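Local coordinates for OxsB protein (Bacillus megaterium, PDB 5UL3) that catalyses the oxidative ring contraction of dAMP to an oxetane aldehyde, using cobalamin and a [4Fe-4S] cluster with S-adenosylmethionine, in oxetanocin A biosynthesis, at residues 85-90 and 148-153; 60-65 and 113-118. All blocks are in the same frame, centred on the assembly; numbering follows the deposited sequence.

How the interactions relate
Interaction 1 joins the N-terminal part of OxsB to its cobalamin-binding region, whereas interaction 2 packs that N-terminal part on itself. Interaction 1 is partly buried and solvated: an arginine of helix 83-88 reaches the chain at the C-terminal end of helix 138-149, and its chemistry is charge, carbonyl and water. Interaction 2 is fully buried and wholly apolar, seating the end of helix 109-115 on the four-stranded antiparallel sheet. The two meet directly, their centres about 10 Å apart: Gln151 OE1 of interaction 1 lies 2.5 Å from Tyr62 OH of interaction 2, a probable hydrogen bond, and Pro118 packs against Leu152 and Ala153.

Interaction 1 (85-90 and 148-153); sequences LMRWHP and RKEQLA. With EDO (1,2-ethanediol), chain N.
Two torsions carry Arg87 to the 148-153 segment: chi1 sets CG opposite the carbonyl carbon, and a bend at chi3 (-62°) turns the guanidinium so that its NH1-NH2 end faces the carbonyl of Glu150. Both nitrogens close on that single oxygen, Arg87 NH1 at 2.9 Å and NH2 at 3.0 Å from Glu150 O, an end-on fork. Neither N-H is straight, with angles of 146° and 142°, as expected when two donors of one group share an acceptor. The oxygen lies close to the guanidinium plane, and both donors lie in the carbonyl plane. Leu152 lies over one face: its CD2 methyl sits above the centre of the guanidinium, 3.7 Å from Arg87 CZ, the two side chains crossing at about a right angle. At the edge, Arg87 NH2 is also 3.1 Å from Gln151 O.

The carboxylate of Glu150 plays a looser part. Its chain bends at chi2, and Glu150 OE1 stays 3.9 Å from Arg87 NH1, a long salt bridge. A water fills in, accepting from Arg87 NH1 and donating to Glu150 OE1, while a 1,2-ethanediol, probably from the crystallisation liquor, gives one hydroxyl to each carboxylate oxygen.

The accepting carbonyl belongs to the helix exit, where a Schellman motif with Gln151 at positive phi ends helix 138-149. Leu152 also leans on Arg246 and Ile249 of helix 242-252, whose first residue, Glu242, binds cobalamin. The arginine thus ties helix 83-88 to the cobalamin-binding region through backbone as well as charge. A cation at the C-terminal end of a helix should be favoured by the helix dipole, and the water-bridged, long ion pair probably adds a modest electrostatic term to the firmer carbonyl grip.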
ATOM      1  N   LEU A  85      10.866 -32.197  -7.786  1.00 23.15           N
ATOM      2  CA  LEU A  85      11.411 -33.552  -7.710  1.00 24.83           C
ATOM      3  C   LEU A  85      10.871 -34.280  -6.489  1.00 26.48           C
ATOM      4  O   LEU A  85      10.597 -35.490  -6.550  1.00 24.72           O
ATOM      5  CB  LEU A  85      12.940 -33.511  -7.677  1.00 23.47           C
ATOM      6  CG  LEU A  85      13.623 -32.966  -8.941  1.00 26.82           C
ATOM      7  CD1 LEU A  85      15.136 -32.848  -8.744  1.00 27.86           C
ATOM      8  CD2 LEU A  85      13.297 -33.796 -10.179  1.00 27.67           C
ATOM      9  N   MET A  86      10.698 -33.556  -5.373  1.00 25.27           N
ATOM     10  CA  MET A  86      10.197 -34.180  -4.155  1.00 26.66           C
ATOM     11  C   MET A  86       8.756 -34.659  -4.320  1.00 29.56           C
ATOM     12  O   MET A  86       8.388 -35.717  -3.799  1.00 28.05           O
ATOM     13  CB  MET A  86      10.315 -33.211  -2.978  1.00 25.90           C
ATOM     14  CG  MET A  86      10.046 -33.860  -1.641  1.00 37.83           C
ATOM     15  SD  MET A  86      10.288 -32.677  -0.305  1.00 56.81           S
ATOM     16  CE  MET A  86      12.033 -32.315  -0.503  1.00 47.95           C
ATOM     17  N   ARG A  87       7.924 -33.899  -5.034  1.00 25.92           N
ATOM     18  CA  ARG A  87       6.569 -34.368  -5.314  1.00 28.39           C
ATOM     19  C   ARG A  87       6.587 -35.604  -6.205  1.00 30.87           C
ATOM     20  O   ARG A  87       5.764 -36.513  -6.032  1.00 33.01           O
ATOM     21  CB  ARG A  87       5.745 -33.258  -5.972  1.00 26.21           C
ATOM     22  CG  ARG A  87       5.445 -32.103  -5.049  1.00 29.22           C
ATOM     23  CD  ARG A  87       4.439 -31.120  -5.679  1.00 27.49           C
ATOM     24  NE  ARG A  87       4.923 -30.481  -6.908  1.00 31.06           N
ATOM     25  CZ  ARG A  87       5.568 -29.311  -6.948  1.00 24.94           C
ATOM     26  NH1 ARG A  87       5.844 -28.647  -5.826  1.00 27.99           N
ATOM     27  NH2 ARG A  87       5.935 -28.814  -8.115  1.00 26.61           N
ATOM     28  N   TRP A  88       7.507 -35.644  -7.167  1.00 26.22           N
ATOM     29  CA  TRP A  88       7.602 -36.777  -8.085  1.00 29.13           C
ATOM     30  C   TRP A  88       8.118 -38.035  -7.385  1.00 29.68           C
ATOM     31  O   TRP A  88       7.608 -39.142  -7.626  1.00 30.94           O
ATOM     32  CB  TRP A  88       8.495 -36.399  -9.271  1.00 25.93           C
ATOM     33  CG  TRP A  88       9.100 -37.572  -9.984  1.00 26.92           C
ATOM     34  CD1 TRP A  88       8.462 -38.463 -10.809  1.00 29.31           C
ATOM     35  CD2 TRP A  88      10.468 -37.974  -9.938  1.00 22.23           C
ATOM     36  NE1 TRP A  88       9.362 -39.400 -11.271  1.00 29.81           N
ATOM     37  CE2 TRP A  88      10.598 -39.119 -10.751  1.00 30.58           C
ATOM     38  CE3 TRP A  88      11.601 -37.474  -9.288  1.00 24.25           C
ATOM     39  CZ2 TRP A  88      11.818 -39.772 -10.931  1.00 28.61           C
ATOM     40  CZ3 TRP A  88      12.804 -38.120  -9.466  1.00 28.72           C
ATOM     41  CH2 TRP A  88      12.901 -39.267 -10.274  1.00 29.07           C
ATOM     42  N   HIS A  89       9.099 -37.892  -6.494  1.00 26.14           N
ATOM     43  CA  HIS A  89       9.731 -39.044  -5.841  1.00 26.80           C
ATOM     44  C   HIS A  89      10.287 -38.586  -4.498  1.00 27.21           C
ATOM     45  O   HIS A  89      11.411 -38.068  -4.424  1.00 24.63           O
ATOM     46  CB  HIS A  89      10.830 -39.622  -6.728  1.00 22.71           C
ATOM     47  CG  HIS A  89      11.361 -40.962  -6.286  1.00 24.57           C
ATOM     48  ND1 HIS A  89      11.367 -41.380  -4.972  1.00 25.76           N
ATOM     49  CD2 HIS A  89      11.915 -41.967  -7.006  1.00 26.03           C
ATOM     50  CE1 HIS A  89      11.894 -42.592  -4.903  1.00 25.80           C
ATOM     51  NE2 HIS A  89      12.234 -42.970  -6.125  1.00 25.97           N
ATOM     52  N   PRO A  90       9.542 -38.779  -3.412  1.00 26.09           N
ATOM     53  CA  PRO A  90       9.989 -38.258  -2.107  1.00 29.21           C
ATOM     54  C   PRO A  90      11.289 -38.867  -1.599  1.00 29.74           C
ATOM     55  O   PRO A  90      11.882 -38.327  -0.656  1.00 30.39           O
ATOM     56  CB  PRO A  90       8.816 -38.604  -1.174  1.00 28.79           C
ATOM     57  CG  PRO A  90       7.645 -38.745  -2.084  1.00 39.83           C
ATOM     58  CD  PRO A  90       8.172 -39.309  -3.362  1.00 31.00           C
ATOM     59  N   ARG A 148       6.434 -19.914  -8.768  1.00 22.90           N
ATOM     60  CA  ARG A 148       7.720 -20.289  -9.361  1.00 20.38           C
ATOM     61  C   ARG A 148       8.596 -21.045  -8.372  1.00 22.00           C
ATOM     62  O   ARG A 148       9.247 -22.037  -8.742  1.00 21.99           O
ATOM     63  CB  ARG A 148       8.454 -19.046  -9.893  1.00 23.52           C
ATOM     64  CG  ARG A 148       7.739 -18.425 -11.081  1.00 22.70           C
ATOM     65  CD  ARG A 148       8.450 -17.165 -11.571  1.00 23.25           C
ATOM     66  NE  ARG A 148       7.818 -16.630 -12.773  1.00 23.76           N
ATOM     67  CZ  ARG A 148       8.016 -15.390 -13.221  1.00 25.41           C
ATOM     68  NH1 ARG A 148       8.823 -14.563 -12.561  1.00 22.89           N
ATOM     69  NH2 ARG A 148       7.406 -14.975 -14.317  1.00 27.01           N
ATOM     70  N   LYS A 149       8.636 -20.596  -7.114  1.00 21.98           N
ATOM     71  CA  LYS A 149       9.486 -21.272  -6.142  1.00 20.73           C
ATOM     72  C   LYS A 149       8.995 -22.689  -5.875  1.00 24.14           C
ATOM     73  O   LYS A 149       9.802 -23.614  -5.755  1.00 21.53           O
ATOM     74  CB  LYS A 149       9.561 -20.484  -4.835  1.00 20.65           C
ATOM     75  CG  LYS A 149      10.440 -21.170  -3.779  1.00 22.19           C
ATOM     76  CD  LYS A 149      10.582 -20.303  -2.506  1.00 26.42           C
ATOM     77  CE  LYS A 149      11.594 -20.933  -1.515  1.00 33.58           C
ATOM     78  NZ  LYS A 149      12.320 -19.882  -0.712  1.00 37.83           N
ATOM     79  N   GLU A 150       7.682 -22.886  -5.821  1.00 21.25           N
ATOM     80  CA  GLU A 150       7.129 -24.233  -5.695  1.00 24.69           C
ATOM     81  C   GLU A 150       7.177 -25.021  -7.007  1.00 21.24           C
ATOM     82  O   GLU A 150       6.846 -26.216  -7.014  1.00 22.40           O
ATOM     83  CB  GLU A 150       5.690 -24.149  -5.195  1.00 24.74           C
ATOM     84  CG  GLU A 150       5.575 -23.659  -3.757  1.00 26.30           C
ATOM     85  CD  GLU A 150       6.024 -24.703  -2.740  1.00 44.12           C
ATOM     86  OE1 GLU A 150       6.033 -25.916  -3.057  1.00 36.56           O
ATOM     87  OE2 GLU A 150       6.371 -24.293  -1.613  1.00 52.30           O
ATOM     88  N   GLN A 151       7.592 -24.376  -8.091  1.00 21.52           N
ATOM     89  CA  GLN A 151       7.649 -24.943  -9.433  1.00 23.55           C
ATOM     90  C   GLN A 151       6.316 -25.569  -9.818  1.00 24.39           C
ATOM     91  O   GLN A 151       6.241 -26.691 -10.317  1.00 23.09           O
ATOM     92  CB  GLN A 151       8.814 -25.932  -9.563  1.00 20.86           C
ATOM     93  CG  GLN A 151      10.133 -25.330  -9.063  1.00 24.31           C
ATOM     94  CD  GLN A 151      11.380 -26.074  -9.539  1.00 25.83           C
ATOM     95  OE1 GLN A 151      11.319 -26.892 -10.453  1.00 27.09           O
ATOM     96  NE2 GLN A 151      12.510 -25.803  -8.897  1.00 26.25           N
ATOM     97  N   LEU A 152       5.241 -24.807  -9.590  1.00 21.98           N
ATOM     98  CA  LEU A 152       3.888 -25.266  -9.866  1.00 22.19           C
ATOM     99  C   LEU A 152       3.365 -24.827 -11.228  1.00 20.98           C
ATOM    100  O   LEU A 152       2.466 -25.481 -11.766  1.00 25.44           O
ATOM    101  CB  LEU A 152       2.928 -24.771  -8.770  1.00 20.45           C
ATOM    102  CG  LEU A 152       3.148 -25.368  -7.372  1.00 24.17           C
ATOM    103  CD1 LEU A 152       2.286 -24.634  -6.354  1.00 23.82           C
ATOM    104  CD2 LEU A 152       2.856 -26.865  -7.335  1.00 29.28           C
ATOM    105  N   ALA A 153       3.901 -23.752 -11.799  1.00 22.35           N
ATOM    106  CA  ALA A 153       3.350 -23.206 -13.034  1.00 21.81           C
ATOM    107  C   ALA A 153       4.380 -22.289 -13.663  1.00 23.29           C
ATOM    108  O   ALA A 153       5.256 -21.752 -12.987  1.00 24.48           O
ATOM    109  CB  ALA A 153       2.054 -22.417 -12.796  1.00 22.95           C
TER
HETATM  110  C1  EDO N 813       6.311 -26.372   1.406  1.00 61.52           C
HETATM  111  O1  EDO N 813       6.912 -25.128   1.034  1.00 62.57           O
HETATM  112  C2  EDO N 813       6.974 -27.479   0.597  1.00 70.73           C
HETATM  113  O2  EDO N 813       7.145 -27.050  -0.763  1.00 58.89           O
HETATM  114  O   HOH W   1       5.530 -29.090  -2.883  1.00 40.21           O

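Interaction 2 (60-65 and 113-118)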
ATOM      1  N   THR A  60      16.086 -23.192 -11.400  1.00 23.84           N
ATOM      2  CA  THR A  60      16.409 -24.548 -11.832  1.00 27.43           C
ATOM      3  C   THR A  60      16.186 -24.663 -13.329  1.00 24.13           C
ATOM      4  O   THR A  60      15.170 -24.195 -13.839  1.00 27.92           O
ATOM      5  CB  THR A  60      15.520 -25.592 -11.117  1.00 24.46           C
ATOM      6  OG1 THR A  60      15.633 -25.432  -9.709  1.00 26.29           O
ATOM      7  CG2 THR A  60      15.959 -27.014 -11.492  1.00 27.08           C
ATOM      8  N   LEU A  61      17.121 -25.313 -14.031  1.00 25.14           N
ATOM      9  CA  LEU A  61      16.974 -25.617 -15.447  1.00 27.62           C
ATOM     10  C   LEU A  61      16.809 -27.122 -15.641  1.00 24.74           C
ATOM     11  O   LEU A  61      17.587 -27.908 -15.090  1.00 28.28           O
ATOM     12  CB  LEU A  61      18.193 -25.119 -16.232  1.00 32.45           C
ATOM     13  CG  LEU A  61      18.253 -25.519 -17.700  1.00 35.63           C
ATOM     14  CD1 LEU A  61      17.115 -24.891 -18.485  1.00 31.31           C
ATOM     15  CD2 LEU A  61      19.603 -25.122 -18.287  1.00 36.22           C
ATOM     16  N   TYR A  62      15.786 -27.510 -16.392  1.00 26.26           N
ATOM     17  CA  TYR A  62      15.614 -28.880 -16.858  1.00 32.89           C
ATOM     18  C   TYR A  62      15.959 -28.923 -18.339  1.00 31.88           C
ATOM     19  O   TYR A  62      15.419 -28.143 -19.129  1.00 34.15           O
ATOM     20  CB  TYR A  62      14.182 -29.377 -16.638  1.00 27.86           C
ATOM     21  CG  TYR A  62      13.738 -29.248 -15.208  1.00 28.91           C
ATOM     22  CD1 TYR A  62      13.215 -28.049 -14.722  1.00 27.69           C
ATOM     23  CD2 TYR A  62      13.845 -30.323 -14.336  1.00 23.16           C
ATOM     24  CE1 TYR A  62      12.818 -27.939 -13.381  1.00 26.74           C
ATOM     25  CE2 TYR A  62      13.448 -30.219 -13.016  1.00 25.79           C
ATOM     26  CZ  TYR A  62      12.937 -29.033 -12.546  1.00 28.70           C
ATOM     27  OH  TYR A  62      12.561 -28.959 -11.225  1.00 24.72           O
ATOM     28  N   VAL A  63      16.863 -29.815 -18.708  1.00 32.07           N
ATOM     29  CA  VAL A  63      17.173 -30.075 -20.108  1.00 36.40           C
ATOM     30  C   VAL A  63      16.612 -31.453 -20.419  1.00 34.79           C
ATOM     31  O   VAL A  63      17.094 -32.458 -19.889  1.00 30.13           O
ATOM     32  CB  VAL A  63      18.680 -30.007 -20.390  1.00 38.83           C
ATOM     33  CG1 VAL A  63      18.929 -30.060 -21.903  1.00 36.90           C
ATOM     34  CG2 VAL A  63      19.267 -28.740 -19.789  1.00 38.83           C
ATOM     35  N   ILE A  64      15.560 -31.500 -21.231  1.00 32.94           N
ATOM     36  CA  ILE A  64      14.901 -32.753 -21.576  1.00 35.75           C
ATOM     37  C   ILE A  64      15.532 -33.255 -22.872  1.00 34.10           C
ATOM     38  O   ILE A  64      15.234 -32.744 -23.952  1.00 41.44           O
ATOM     39  CB  ILE A  64      13.390 -32.577 -21.718  1.00 36.02           C
ATOM     40  CG1 ILE A  64      12.783 -32.081 -20.395  1.00 38.00           C
ATOM     41  CG2 ILE A  64      12.756 -33.889 -22.142  1.00 39.28           C
ATOM     42  CD1 ILE A  64      11.288 -31.863 -20.464  1.00 44.07           C
ATOM     43  N   GLU A  65      16.417 -34.254 -22.761  1.00 41.48           N
ATOM     44  CA  GLU A  65      16.975 -34.891 -23.954  1.00 48.13           C
ATOM     45  C   GLU A  65      15.876 -35.637 -24.690  1.00 47.49           C
ATOM     46  O   GLU A  65      15.547 -35.303 -25.829  1.00 56.61           O
ATOM     47  CB  GLU A  65      18.112 -35.842 -23.599  1.00 46.17           C
ATOM     48  CG  GLU A  65      19.472 -35.183 -23.555  1.00 53.08           C
ATOM     49  CD  GLU A  65      20.597 -36.194 -23.639  1.00 57.26           C
ATOM     50  OE1 GLU A  65      20.573 -37.026 -24.572  1.00 63.42           O
ATOM     51  OE2 GLU A  65      21.495 -36.164 -22.771  1.00 54.55           O
ATOM     52  N   GLU A 113       5.769 -35.798 -16.989  1.00 33.81           N
ATOM     53  CA  GLU A 113       4.455 -35.238 -16.708  1.00 38.76           C
ATOM     54  C   GLU A 113       4.547 -34.126 -15.673  1.00 37.40           C
ATOM     55  O   GLU A 113       3.863 -33.104 -15.793  1.00 37.10           O
ATOM     56  CB  GLU A 113       3.507 -36.348 -16.237  1.00 42.64           C
ATOM     57  CG  GLU A 113       3.387 -37.509 -17.233  1.00 48.50           C
ATOM     58  CD  GLU A 113       2.803 -38.790 -16.620  1.00 65.16           C
ATOM     59  OE1 GLU A 113       1.971 -38.699 -15.687  1.00 50.37           O
ATOM     60  OE2 GLU A 113       3.182 -39.893 -17.079  1.00 58.06           O
ATOM     61  N   HIS A 114       5.395 -34.304 -14.646  1.00 30.69           N
ATOM     62  CA  HIS A 114       5.567 -33.251 -13.651  1.00 30.70           C
ATOM     63  C   HIS A 114       6.150 -31.991 -14.277  1.00 31.05           C
ATOM     64  O   HIS A 114       5.899 -30.888 -13.785  1.00 31.26           O
ATOM     65  CB  HIS A 114       6.450 -33.735 -12.494  1.00 30.71           C
ATOM     66  CG  HIS A 114       5.780 -34.742 -11.600  1.00 31.02           C
ATOM     67  ND1 HIS A 114       5.209 -34.399 -10.393  1.00 35.39           N
ATOM     68  CD2 HIS A 114       5.582 -36.074 -11.744  1.00 32.51           C
ATOM     69  CE1 HIS A 114       4.691 -35.477  -9.829  1.00 37.37           C
ATOM     70  NE2 HIS A 114       4.901 -36.505 -10.630  1.00 29.91           N
ATOM     71  N   LEU A 115       6.907 -32.127 -15.373  1.00 29.01           N
ATOM     72  CA  LEU A 115       7.543 -30.975 -15.999  1.00 28.02           C
ATOM     73  C   LEU A 115       6.645 -30.265 -16.998  1.00 32.65           C
ATOM     74  O   LEU A 115       7.043 -29.224 -17.528  1.00 32.17           O
ATOM     75  CB  LEU A 115       8.836 -31.390 -16.703  1.00 31.10           C
ATOM     76  CG  LEU A 115       9.926 -31.848 -15.742  1.00 30.14           C
ATOM     77  CD1 LEU A 115      11.138 -32.335 -16.537  1.00 32.01           C
ATOM     78  CD2 LEU A 115      10.293 -30.680 -14.830  1.00 30.64           C
ATOM     79  N   GLU A 116       5.457 -30.809 -17.273  1.00 28.70           N
ATOM     80  CA  GLU A 116       4.476 -30.153 -18.131  1.00 30.17           C
ATOM     81  C   GLU A 116       3.657 -29.186 -17.277  1.00 29.81           C
ATOM     82  O   GLU A 116       2.511 -29.438 -16.908  1.00 29.84           O
ATOM     83  CB  GLU A 116       3.602 -31.191 -18.829  1.00 36.62           C
ATOM     84  CG  GLU A 116       4.397 -32.077 -19.789  1.00 39.62           C
ATOM     85  CD  GLU A 116       3.520 -32.857 -20.760  1.00 62.09           C
ATOM     86  OE1 GLU A 116       3.964 -33.087 -21.909  1.00 68.01           O
ATOM     87  OE2 GLU A 116       2.393 -33.238 -20.380  1.00 53.64           O
ATOM     88  N   LEU A 117       4.299 -28.069 -16.936  1.00 28.96           N
ATOM     89  CA  LEU A 117       3.680 -27.096 -16.042  1.00 26.68           C
ATOM     90  C   LEU A 117       2.538 -26.366 -16.749  1.00 28.18           C
ATOM     91  O   LEU A 117       2.666 -25.986 -17.922  1.00 28.54           O
ATOM     92  CB  LEU A 117       4.722 -26.083 -15.551  1.00 26.40           C
ATOM     93  CG  LEU A 117       5.911 -26.629 -14.758  1.00 30.30           C
ATOM     94  CD1 LEU A 117       6.747 -25.468 -14.231  1.00 33.52           C
ATOM     95  CD2 LEU A 117       5.422 -27.483 -13.611  1.00 29.42           C
ATOM     96  N   PRO A 118       1.420 -26.131 -16.065  1.00 24.74           N
ATOM     97  CA  PRO A 118       0.391 -25.254 -16.625  1.00 27.49           C
ATOM     98  C   PRO A 118       0.895 -23.824 -16.663  1.00 26.02           C
ATOM     99  O   PRO A 118       1.897 -23.470 -16.035  1.00 25.51           O
ATOM    100  CB  PRO A 118      -0.788 -25.403 -15.658  1.00 28.17           C
ATOM    101  CG  PRO A 118      -0.150 -25.758 -14.363  1.00 30.93           C
ATOM    102  CD  PRO A 118       1.100 -26.561 -14.689  1.00 26.70           C
TER
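Leu115 and Tyr62 make a CH-pi contact in which one methyl meets one aromatic face. The CD2 methyl of Leu115 stands 3.5 Å from the centroid of the Tyr62 ring and only 9° off the ring normal, so it is centred over the face. All the ring carbons lie at similar range from it, the nearest being Tyr62 CD2 at 3.6 Å from Leu115 CD2. The tyrosine offers its face because chi1 of -55° places CG opposite the carbonyl carbon, and chi2 of 84° sets the ring plane roughly perpendicular to the plane of CA, CB and CG.

Apolar contact between branched chains comes second. The other methyl of Leu115 reaches the far end of Ile64, with CD1 of each residue 4.0 Å apart, and the two side chains run past one another in opposite directions. Leu115 therefore spreads its fork across two residues on the same face of the strand, while Val63, between them, points away.

This is a helix-on-sheet arrangement: the last turn of helix 109-115 lies against strand 60-64, an inner strand of the antiparallel sheet formed by 49-53, 60-64, 69-73 and 102-106 in the N-terminal domain. Leu51, Ile70 and Leu84 also touch Leu115, so strands on either side of 60-64 and helix 83-88 join in enclosing it.

Polar bonds lie at the margins. The hydroxyl of Tyr62 is hydrogen-bonded to Gln151 and Asn82. The backbone oxygen of Leu115 accepts from Arg49 NH1 and, weakly, from Leu117 N, the bond that closes an inverse gamma turn centred on Glu116.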